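Local coordinates for tartrate dehydrogenase/decarboxylase (Pseudomonas putida, PDB 3FLK), which oxidises tartrate with NAD and a divalent metal, and also converts meso-tartrate to D-glycerate and oxidatively decarboxylates D-malate to pyruvate, at residues I262-S267 with I295-A300; V132-T137 with A243-G248. The protein carries 1 engineered substitution. All coordinates share one frame; numbering follows the deposited sequence.

Along the chain contact 2 comes first. Strand 129-135 enters it at 132-137, and the chain then runs through the two-stranded hairpin 145-148/156-164, helix 165-181 and strands 186-191 and 218-223 before strand 240-243 and the start of helix 245-258 close the loop at 243-248. That helix leads on to contact 1, which opens at 262-267 and closes at 295-300 after strands 266-270 and 278-282. The two loops follow in series, neither nesting nor crossing. Both reach the same mixed sheet, on opposite sides of the chain's centre, with contact centres about 20 Å apart. Contact 2 supplies one arginine to the oxalate, contact 1 a backbone grip on the adenine of the dinucleotide.

Contact 1. Residues I262-S267 with I295-A300; sequences IGIAPS and IANPIA. With NAI (1,4-dihydronicotinamide adenine dinucleotide), chain F.
Gly-263 and Asn-297 face each other where segment 262-267 meets the turn leading into helix 299-313. A side chain on Gly-263 would run into Asn-297 CB; its absence lets the two backbones come this close. The Asn-297 side chain lies against the Gly-263 carbonyl for its whole length. Its CB sits 3.4 Å from N1A of the dinucleotide and also touches Gly-263 O. CG, placed anti to the backbone N (chi1 -163°), packs 3.4 Å from Gly-263 O. From there OD1 turns back to accept from Ile-299 N at 3.0 Å, the donor standing 37° above the carbonyl plane; this bond caps the start of the helix. ND2 comes alongside Ile-264 CG2 and is held by Asp-342 OD1, so both ends of the amide are engaged and its rotation is fixed.

The backbone of Asn-297 reads the adenine: its N donates to N1A (2.9 Å) and its O accepts from N6A (3.0 Å), a two-point grip on the base edge. The isocitrate and isopropylmalate dehydrogenase family, to which the enzyme belongs, binds its dinucleotide without a classical Rossmann fold. Ile-262 reaches the cofactor from the other segment, its CD1 resting 3.4 Å from the ribose O4B and close to N9A; it also packs on Ile-226 of the second subunit.

Past the cap, Ala-300 N donates to Gly-263 O at 3.1 Å, a bent bond with 140° at the hydrogen, and Ala-300 CA makes a CH-O contact with Ile-264 O. Ala-300 CB presses near the Gly-263 and Ala-265 carbonyls. Ile-264 and Ile-299 lie side by side, meeting through their CG2 methyls (3.8 Å), with Phe-113 and Met-343 also against Ile-264. Pro-266 begins strand 266-270, against Trp-303 and Leu-307 of the helix.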
ATOM      1  N   ILE A 262     -14.143   5.661  -1.759  1.00 17.12           N
ATOM      2  CA  ILE A 262     -13.232   6.733  -1.351  1.00 17.11           C
ATOM      3  C   ILE A 262     -13.960   8.080  -1.263  1.00 16.53           C
ATOM      4  O   ILE A 262     -13.399   9.070  -0.792  1.00 16.76           O
ATOM      5  CB  ILE A 262     -11.948   6.829  -2.254  1.00 17.42           C
ATOM      6  CG1 ILE A 262     -12.194   7.619  -3.556  1.00 18.05           C
ATOM      7  CG2 ILE A 262     -11.319   5.442  -2.494  1.00 18.06           C
ATOM      8  CD1 ILE A 262     -13.137   6.981  -4.559  1.00 19.59           C
ATOM      9  N   GLY A 263     -15.223   8.095  -1.690  1.00 15.89           N
ATOM     10  CA  GLY A 263     -15.995   9.331  -1.811  1.00 15.14           C
ATOM     11  C   GLY A 263     -16.458   9.990  -0.521  1.00 14.57           C
ATOM     12  O   GLY A 263     -16.955  11.117  -0.555  1.00 14.47           O
ATOM     13  N   ILE A 264     -16.300   9.304   0.611  1.00 13.95           N
ATOM     14  CA  ILE A 264     -16.748   9.846   1.902  1.00 13.62           C
ATOM     15  C   ILE A 264     -15.612  10.251   2.855  1.00 13.46           C
ATOM     16  O   ILE A 264     -15.851  10.938   3.851  1.00 13.28           O
ATOM     17  CB  ILE A 264     -17.728   8.880   2.639  1.00 13.65           C
ATOM     18  CG1 ILE A 264     -17.011   7.602   3.088  1.00 13.39           C
ATOM     19  CG2 ILE A 264     -18.954   8.568   1.765  1.00 13.33           C
ATOM     20  CD1 ILE A 264     -17.754   6.815   4.158  1.00 13.98           C
ATOM     21  N   ALA A 265     -14.387   9.843   2.535  1.00 13.14           N
ATOM     22  CA  ALA A 265     -13.246   9.982   3.442  1.00 13.07           C
ATOM     23  C   ALA A 265     -12.720  11.419   3.555  1.00 13.03           C
ATOM     24  O   ALA A 265     -12.216  11.978   2.577  1.00 12.94           O
ATOM     25  CB  ALA A 265     -12.127   9.034   3.029  1.00 12.89           C
ATOM     26  N   PRO A 266     -12.840  12.020   4.754  1.00 13.05           N
ATOM     27  CA  PRO A 266     -12.366  13.376   4.982  1.00 13.18           C
ATOM     28  C   PRO A 266     -10.928  13.414   5.501  1.00 13.52           C
ATOM     29  O   PRO A 266     -10.382  12.381   5.901  1.00 13.23           O
ATOM     30  CB  PRO A 266     -13.312  13.868   6.072  1.00 13.20           C
ATOM     31  CG  PRO A 266     -13.529  12.659   6.912  1.00 12.89           C
ATOM     32  CD  PRO A 266     -13.456  11.462   5.974  1.00 13.06           C
ATOM     33  N   SER A 267     -10.331  14.601   5.507  1.00 14.18           N
ATOM     34  CA  SER A 267      -9.009  14.776   6.098  1.00 15.10           C
ATOM     35  C   SER A 267      -8.824  16.145   6.742  1.00 15.20           C
ATOM     36  O   SER A 267      -9.258  17.172   6.204  1.00 15.75           O
ATOM     37  CB  SER A 267      -7.904  14.506   5.078  1.00 15.21           C
ATOM     38  OG  SER A 267      -7.667  15.630   4.262  1.00 17.21           O
ATOM     39  N   ILE A 295     -21.552  13.770 -10.639  1.00 16.53           N
ATOM     40  CA  ILE A 295     -21.854  12.526  -9.925  1.00 15.65           C
ATOM     41  C   ILE A 295     -20.855  12.296  -8.790  1.00 14.89           C
ATOM     42  O   ILE A 295     -20.950  11.307  -8.064  1.00 14.63           O
ATOM     43  CB  ILE A 295     -21.877  11.291 -10.860  1.00 15.84           C
ATOM     44  CG1 ILE A 295     -20.556  11.169 -11.634  1.00 16.06           C
ATOM     45  CG2 ILE A 295     -23.106  11.333 -11.784  1.00 16.26           C
ATOM     46  CD1 ILE A 295     -20.308   9.799 -12.223  1.00 17.49           C
ATOM     47  N   ALA A 296     -19.903  13.218  -8.651  1.00 13.95           N
ATOM     48  CA  ALA A 296     -18.936  13.186  -7.557  1.00 13.35           C
ATOM     49  C   ALA A 296     -19.637  13.185  -6.198  1.00 12.81           C
ATOM     50  O   ALA A 296     -20.550  13.975  -5.962  1.00 12.49           O
ATOM     51  CB  ALA A 296     -17.972  14.366  -7.661  1.00 13.18           C
ATOM     52  N   ASN A 297     -19.215  12.274  -5.328  1.00 12.35           N
ATOM     53  CA  ASN A 297     -19.703  12.196  -3.953  1.00 12.07           C
ATOM     54  C   ASN A 297     -19.206  13.405  -3.156  1.00 11.88           C
ATOM     55  O   ASN A 297     -17.995  13.610  -3.039  1.00 11.85           O
ATOM     56  CB  ASN A 297     -19.215  10.887  -3.309  1.00 12.11           C
ATOM     57  CG  ASN A 297     -19.978  10.520  -2.047  1.00 12.15           C
ATOM     58  OD1 ASN A 297     -20.570  11.371  -1.390  1.00 12.61           O
ATOM     59  ND2 ASN A 297     -19.966   9.235  -1.707  1.00 12.05           N
ATOM     60  N   PRO A 298     -20.139  14.230  -2.633  1.00 11.76           N
ATOM     61  CA  PRO A 298     -19.746  15.397  -1.846  1.00 11.58           C
ATOM     62  C   PRO A 298     -19.570  15.131  -0.346  1.00 11.47           C
ATOM     63  O   PRO A 298     -19.215  16.055   0.393  1.00 11.36           O
ATOM     64  CB  PRO A 298     -20.918  16.354  -2.058  1.00 11.65           C
ATOM     65  CG  PRO A 298     -22.106  15.443  -2.196  1.00 11.66           C
ATOM     66  CD  PRO A 298     -21.607  14.141  -2.780  1.00 11.68           C
ATOM     67  N   ILE A 299     -19.815  13.900   0.103  1.00 11.24           N
ATOM     68  CA  ILE A 299     -19.781  13.603   1.542  1.00 11.32           C
ATOM     69  C   ILE A 299     -18.398  13.842   2.164  1.00 11.42           C
ATOM     70  O   ILE A 299     -18.302  14.377   3.271  1.00 11.43           O
ATOM     71  CB  ILE A 299     -20.333  12.185   1.880  1.00 11.27           C
ATOM     72  CG1 ILE A 299     -21.839  12.117   1.580  1.00 11.50           C
ATOM     73  CG2 ILE A 299     -20.070  11.835   3.352  1.00 10.74           C
ATOM     74  CD1 ILE A 299     -22.455  10.730   1.703  1.00 11.08           C
ATOM     75  N   ALA A 300     -17.341  13.472   1.444  1.00 11.61           N
ATOM     76  CA  ALA A 300     -15.968  13.698   1.909  1.00 11.82           C
ATOM     77  C   ALA A 300     -15.711  15.175   2.196  1.00 12.06           C
ATOM     78  O   ALA A 300     -15.168  15.524   3.246  1.00 12.19           O
ATOM     79  CB  ALA A 300     -14.962  13.162   0.897  1.00 11.66           C
TER
HETATM   80  PA  NAI F 402      -8.626  10.698  -7.462  1.00 11.31           P
HETATM   81  O1A NAI F 402      -8.922  10.608  -6.014  1.00 10.82           O
HETATM   82  O2A NAI F 402      -8.889  12.045  -8.001  1.00 10.78           O
HETATM   83  O5B NAI F 402      -9.527   9.634  -8.248  1.00 11.90           O
HETATM   84  C5B NAI F 402      -9.368   8.241  -8.100  1.00 11.66           C
HETATM   85  C4B NAI F 402     -10.653   7.522  -8.496  1.00 11.70           C
HETATM   86  O4B NAI F 402     -11.639   7.720  -7.499  1.00 12.22           O
HETATM   87  C3B NAI F 402     -11.225   8.044  -9.806  1.00 12.08           C
HETATM   88  O3B NAI F 402     -11.708   6.950 -10.548  1.00 12.34           O
HETATM   89  C2B NAI F 402     -12.361   8.950  -9.373  1.00 12.19           C
HETATM   90  O2B NAI F 402     -13.420   8.963 -10.302  1.00 13.09           O
HETATM   91  C1B NAI F 402     -12.779   8.376  -8.029  1.00 11.45           C
HETATM   92  N9A NAI F 402     -13.238   9.436  -7.115  1.00 11.38           N
HETATM   93  C8A NAI F 402     -12.460  10.346  -6.446  1.00 11.31           C
HETATM   94  N7A NAI F 402     -13.272  11.139  -5.713  1.00 10.91           N
HETATM   95  C5A NAI F 402     -14.548  10.753  -5.901  1.00 11.04           C
HETATM   96  C6A NAI F 402     -15.757  11.222  -5.395  1.00 10.81           C
HETATM   97  N6A NAI F 402     -15.780  12.241  -4.540  1.00 10.24           N
HETATM   98  N1A NAI F 402     -16.932  10.609  -5.781  1.00 11.14           N
HETATM   99  C2A NAI F 402     -16.914   9.546  -6.659  1.00 11.20           C
HETATM  100  N3A NAI F 402     -15.706   9.087  -7.149  1.00 10.83           N
HETATM  101  C4A NAI F 402     -14.545   9.682  -6.783  1.00 10.60           C
HETATM  102  O3  NAI F 402      -7.084  10.240  -7.650  1.00 12.15           O
HETATM  103  PN  NAI F 402      -6.262  10.038  -9.024  1.00 12.74           P
HETATM  104  O1N NAI F 402      -7.163   9.667 -10.136  1.00 13.18           O
HETATM  105  O2N NAI F 402      -5.152   9.113  -8.698  1.00 12.90           O
HETATM  106  O5D NAI F 402      -5.636  11.487  -9.295  1.00 12.42           O
HETATM  107  C5D NAI F 402      -6.321  12.480 -10.032  1.00 12.90           C
HETATM  108  C4D NAI F 402      -5.661  13.841  -9.812  1.00 13.07           C
HETATM  109  O4D NAI F 402      -5.896  14.284  -8.488  1.00 12.93           O
HETATM  110  C3D NAI F 402      -4.149  13.823  -9.994  1.00 13.44           C
HETATM  111  O3D NAI F 402      -3.789  15.022 -10.636  1.00 12.91           O
HETATM  112  C2D NAI F 402      -3.600  13.811  -8.578  1.00 13.56           C
HETATM  113  O2D NAI F 402      -2.337  14.425  -8.486  1.00 13.91           O
HETATM  114  C1D NAI F 402      -4.673  14.595  -7.838  1.00 13.37           C
HETATM  115  N1N NAI F 402      -4.794  14.312  -6.394  1.00 13.49           N
HETATM  116  C2N NAI F 402      -4.835  15.386  -5.549  1.00 13.01           C
HETATM  117  C3N NAI F 402      -4.973  15.204  -4.178  1.00 13.82           C
HETATM  118  C7N NAI F 402      -5.285  16.392  -3.313  1.00 13.85           C
HETATM  119  O7N NAI F 402      -5.522  17.647  -3.913  1.00 14.18           O
HETATM  120  N7N NAI F 402      -5.330  16.241  -1.990  1.00 14.27           N
HETATM  121  C4N NAI F 402      -5.074  13.907  -3.673  1.00 13.81           C
HETATM  122  C5N NAI F 402      -5.037  12.815  -4.540  1.00 13.71           C
HETATM  123  C6N NAI F 402      -4.899  13.030  -5.911  1.00 13.50           C

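Contact 2. Residues V132-T137 with A243-G248; sequences VVRENT and ASNLFG. With OXL (oxalate ion), chain G.
Arg-134 pairs with Ala-243 as parallel strand neighbours: Ala-243 N donates to Val-133 O, and Glu-135 N to Ala-243 O (3.0 Å).

The side-chain hydrogen bonds centre on the Arg-134 guanidinium. Its chain, extended from CG to NE with CG anti to the backbone N (chi1 170°), passes Gly-248 CA at 3.8 Å, where any side chain would collide with CG. NE donates to Asn-245 O at 2.8 Å, in the carbonyl plane on a lone pair, though that oxygen is tilted 30° from the guanidinium plane. Weak bonds from NE and NH2 reach Asn-245 OD1, the amide turned 66° against the guanidinium. NH1 gives oxalate O2 an almost straight bond (2.9 Å), with Arg-98, Arg-108 and, from the second subunit, Lys-192 as further donors to the anion. Cut back to an alanine, this position would probably leave the oxalate without one of its donors and Asn-245 O without its NE partner.

Three waters bridge the segments: one joins Glu-135 OE1 to Asn-245 N, one Asn-136 OD1 to Asn-245 OD1, one Asn-136 O to Asn-245 ND2, whose stronger partner is Glu-138 O. The Asn-136 amide is held chiefly by Asn-269, through ND2. Glu-135 OE2 accepts Thr-137 OG1 at 2.7 Å.

Helix 245-258 starts beside Arg-134, near Asp-249, a probable metal ligand; strand 129-135 lies between 105-111 and 240-243, with helix 165-181 against Val-133.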
ATOM      1  N   VAL A 132      -6.590   7.052  10.771  1.00 14.01           N
ATOM      2  CA  VAL A 132      -5.217   7.113  10.291  1.00 13.28           C
ATOM      3  C   VAL A 132      -4.615   8.456  10.690  1.00 12.91           C
ATOM      4  O   VAL A 132      -5.174   9.512  10.394  1.00 12.80           O
ATOM      5  CB  VAL A 132      -5.134   6.905   8.758  1.00 13.24           C
ATOM      6  CG1 VAL A 132      -3.702   7.099   8.248  1.00 13.09           C
ATOM      7  CG2 VAL A 132      -5.662   5.525   8.382  1.00 13.12           C
ATOM      8  N   VAL A 133      -3.487   8.393  11.394  1.00 12.52           N
ATOM      9  CA  VAL A 133      -2.721   9.570  11.779  1.00 12.21           C
ATOM     10  C   VAL A 133      -1.469   9.566  10.904  1.00 12.28           C
ATOM     11  O   VAL A 133      -0.567   8.743  11.088  1.00 11.93           O
ATOM     12  CB  VAL A 133      -2.357   9.550  13.291  1.00 12.33           C
ATOM     13  CG1 VAL A 133      -1.538  10.776  13.676  1.00 11.79           C
ATOM     14  CG2 VAL A 133      -3.623   9.470  14.150  1.00 12.20           C
ATOM     15  N   ARG A 134      -1.439  10.477   9.937  1.00 12.29           N
ATOM     16  CA  ARG A 134      -0.401  10.489   8.911  1.00 12.67           C
ATOM     17  C   ARG A 134       0.555  11.666   9.095  1.00 12.74           C
ATOM     18  O   ARG A 134       0.121  12.815   9.207  1.00 12.73           O
ATOM     19  CB  ARG A 134      -1.057  10.528   7.522  1.00 12.64           C
ATOM     20  CG  ARG A 134      -0.112  10.778   6.351  1.00 12.94           C
ATOM     21  CD  ARG A 134      -0.895  11.227   5.128  1.00 14.42           C
ATOM     22  NE  ARG A 134      -0.033  11.487   3.977  1.00 14.87           N
ATOM     23  CZ  ARG A 134      -0.431  12.086   2.859  1.00 15.29           C
ATOM     24  NH1 ARG A 134      -1.686  12.499   2.729  1.00 16.42           N
ATOM     25  NH2 ARG A 134       0.429  12.275   1.866  1.00 14.94           N
ATOM     26  N   GLU A 135       1.854  11.371   9.125  1.00 12.96           N
ATOM     27  CA  GLU A 135       2.880  12.412   9.161  1.00 13.40           C
ATOM     28  C   GLU A 135       2.811  13.207   7.859  1.00 13.44           C
ATOM     29  O   GLU A 135       2.773  12.628   6.774  1.00 13.36           O
ATOM     30  CB  GLU A 135       4.273  11.806   9.364  1.00 13.46           C
ATOM     31  CG  GLU A 135       5.307  12.789   9.933  1.00 14.42           C
ATOM     32  CD  GLU A 135       5.649  13.920   8.969  1.00 15.10           C
ATOM     33  OE1 GLU A 135       5.913  13.635   7.779  1.00 16.16           O
ATOM     34  OE2 GLU A 135       5.640  15.096   9.398  1.00 15.55           O
ATOM     35  N   ASN A 136       2.814  14.531   7.977  1.00 13.72           N
ATOM     36  CA  ASN A 136       2.402  15.396   6.876  1.00 14.26           C
ATOM     37  C   ASN A 136       3.449  16.408   6.377  1.00 14.87           C
ATOM     38  O   ASN A 136       3.140  17.233   5.511  1.00 15.01           O
ATOM     39  CB  ASN A 136       1.120  16.128   7.298  1.00 14.19           C
ATOM     40  CG  ASN A 136       0.175  16.394   6.142  1.00 13.48           C
ATOM     41  OD1 ASN A 136       0.073  15.605   5.201  1.00 12.45           O
ATOM     42  ND2 ASN A 136      -0.548  17.505   6.228  1.00 12.77           N
ATOM     43  N   THR A 137       4.675  16.352   6.909  1.00 15.21           N
ATOM     44  CA  THR A 137       5.693  17.376   6.584  1.00 15.83           C
ATOM     45  C   THR A 137       7.064  16.860   6.116  1.00 16.01           C
ATOM     46  O   THR A 137       7.899  17.650   5.664  1.00 16.20           O
ATOM     47  CB  THR A 137       5.940  18.362   7.762  1.00 15.81           C
ATOM     48  OG1 THR A 137       6.384  17.636   8.915  1.00 16.79           O
ATOM     49  CG2 THR A 137       4.682  19.163   8.097  1.00 15.80           C
ATOM     50  N   ALA A 243       1.384   6.457  10.800  1.00 11.62           N
ATOM     51  CA  ALA A 243       2.164   6.134   9.606  1.00 11.89           C
ATOM     52  C   ALA A 243       2.920   7.337   9.057  1.00 11.97           C
ATOM     53  O   ALA A 243       2.569   8.487   9.337  1.00 12.07           O
ATOM     54  CB  ALA A 243       1.251   5.541   8.526  1.00 11.74           C
ATOM     55  N   SER A 244       3.960   7.056   8.274  1.00 12.11           N
ATOM     56  CA  SER A 244       4.719   8.077   7.550  1.00 12.43           C
ATOM     57  C   SER A 244       3.869   8.702   6.437  1.00 12.50           C
ATOM     58  O   SER A 244       2.753   8.247   6.169  1.00 12.58           O
ATOM     59  CB  SER A 244       5.966   7.446   6.931  1.00 12.36           C
ATOM     60  OG  SER A 244       5.591   6.538   5.904  1.00 12.51           O
ATOM     61  N   ASN A 245       4.417   9.725   5.786  1.00 12.72           N
ATOM     62  CA  ASN A 245       3.736  10.453   4.710  1.00 12.90           C
ATOM     63  C   ASN A 245       3.175   9.538   3.622  1.00 12.86           C
ATOM     64  O   ASN A 245       1.985   9.613   3.288  1.00 12.84           O
ATOM     65  CB  ASN A 245       4.684  11.488   4.093  1.00 13.14           C
ATOM     66  CG  ASN A 245       3.987  12.784   3.720  1.00 13.75           C
ATOM     67  OD1 ASN A 245       2.807  12.800   3.359  1.00 14.35           O
ATOM     68  ND2 ASN A 245       4.724  13.888   3.800  1.00 13.80           N
ATOM     69  N   LEU A 246       4.029   8.670   3.086  1.00 12.58           N
ATOM     70  CA  LEU A 246       3.634   7.727   2.038  1.00 12.64           C
ATOM     71  C   LEU A 246       2.706   6.613   2.531  1.00 12.32           C
ATOM     72  O   LEU A 246       1.676   6.332   1.905  1.00 12.07           O
ATOM     73  CB  LEU A 246       4.871   7.114   1.366  1.00 12.70           C
ATOM     74  CG  LEU A 246       4.642   5.970   0.364  1.00 13.24           C
ATOM     75  CD1 LEU A 246       3.848   6.439  -0.853  1.00 12.77           C
ATOM     76  CD2 LEU A 246       5.974   5.371  -0.062  1.00 13.08           C
ATOM     77  N   PHE A 247       3.079   5.967   3.634  1.00 12.12           N
ATOM     78  CA  PHE A 247       2.297   4.840   4.143  1.00 11.95           C
ATOM     79  C   PHE A 247       0.897   5.279   4.578  1.00 11.82           C
ATOM     80  O   PHE A 247      -0.082   4.575   4.321  1.00 11.90           O
ATOM     81  CB  PHE A 247       3.035   4.096   5.270  1.00 12.08           C
ATOM     82  CG  PHE A 247       4.286   3.371   4.819  1.00 12.03           C
ATOM     83  CD1 PHE A 247       4.545   3.148   3.461  1.00 12.59           C
ATOM     84  CD2 PHE A 247       5.188   2.881   5.757  1.00 12.34           C
ATOM     85  CE1 PHE A 247       5.698   2.474   3.050  1.00 12.35           C
ATOM     86  CE2 PHE A 247       6.344   2.201   5.357  1.00 12.09           C
ATOM     87  CZ  PHE A 247       6.600   2.000   4.003  1.00 11.99           C
ATOM     88  N   GLY A 248       0.810   6.452   5.206  1.00 11.76           N
ATOM     89  CA  GLY A 248      -0.469   7.051   5.588  1.00 11.69           C
ATOM     90  C   GLY A 248      -1.339   7.408   4.393  1.00 11.80           C
ATOM     91  O   GLY A 248      -2.558   7.235   4.431  1.00 11.36           O
TER
HETATM   92  C1  OXL G 403      -2.251  12.320  -1.875  1.00 24.02           C
HETATM   93  C2  OXL G 403      -2.828  12.581  -0.553  1.00 23.97           C
HETATM   94  O1  OXL G 403      -2.656  11.325  -2.524  1.00 22.59           O
HETATM   95  O2  OXL G 403      -2.423  13.556   0.117  1.00 23.95           O
HETATM   96  O3  OXL G 403      -1.364  13.083  -2.319  1.00 24.70           O
HETATM   97  O4  OXL G 403      -3.716  11.807  -0.124  1.00 23.69           O
HETATM   98  O   HOH W   1       6.704  10.950   7.102  1.00 16.09           O
HETATM   99  O   HOH W   2       1.737  15.255   2.826  1.00 16.31           O
HETATM  100  O   HOH W   3       4.057  16.954   3.061  1.00 18.75           O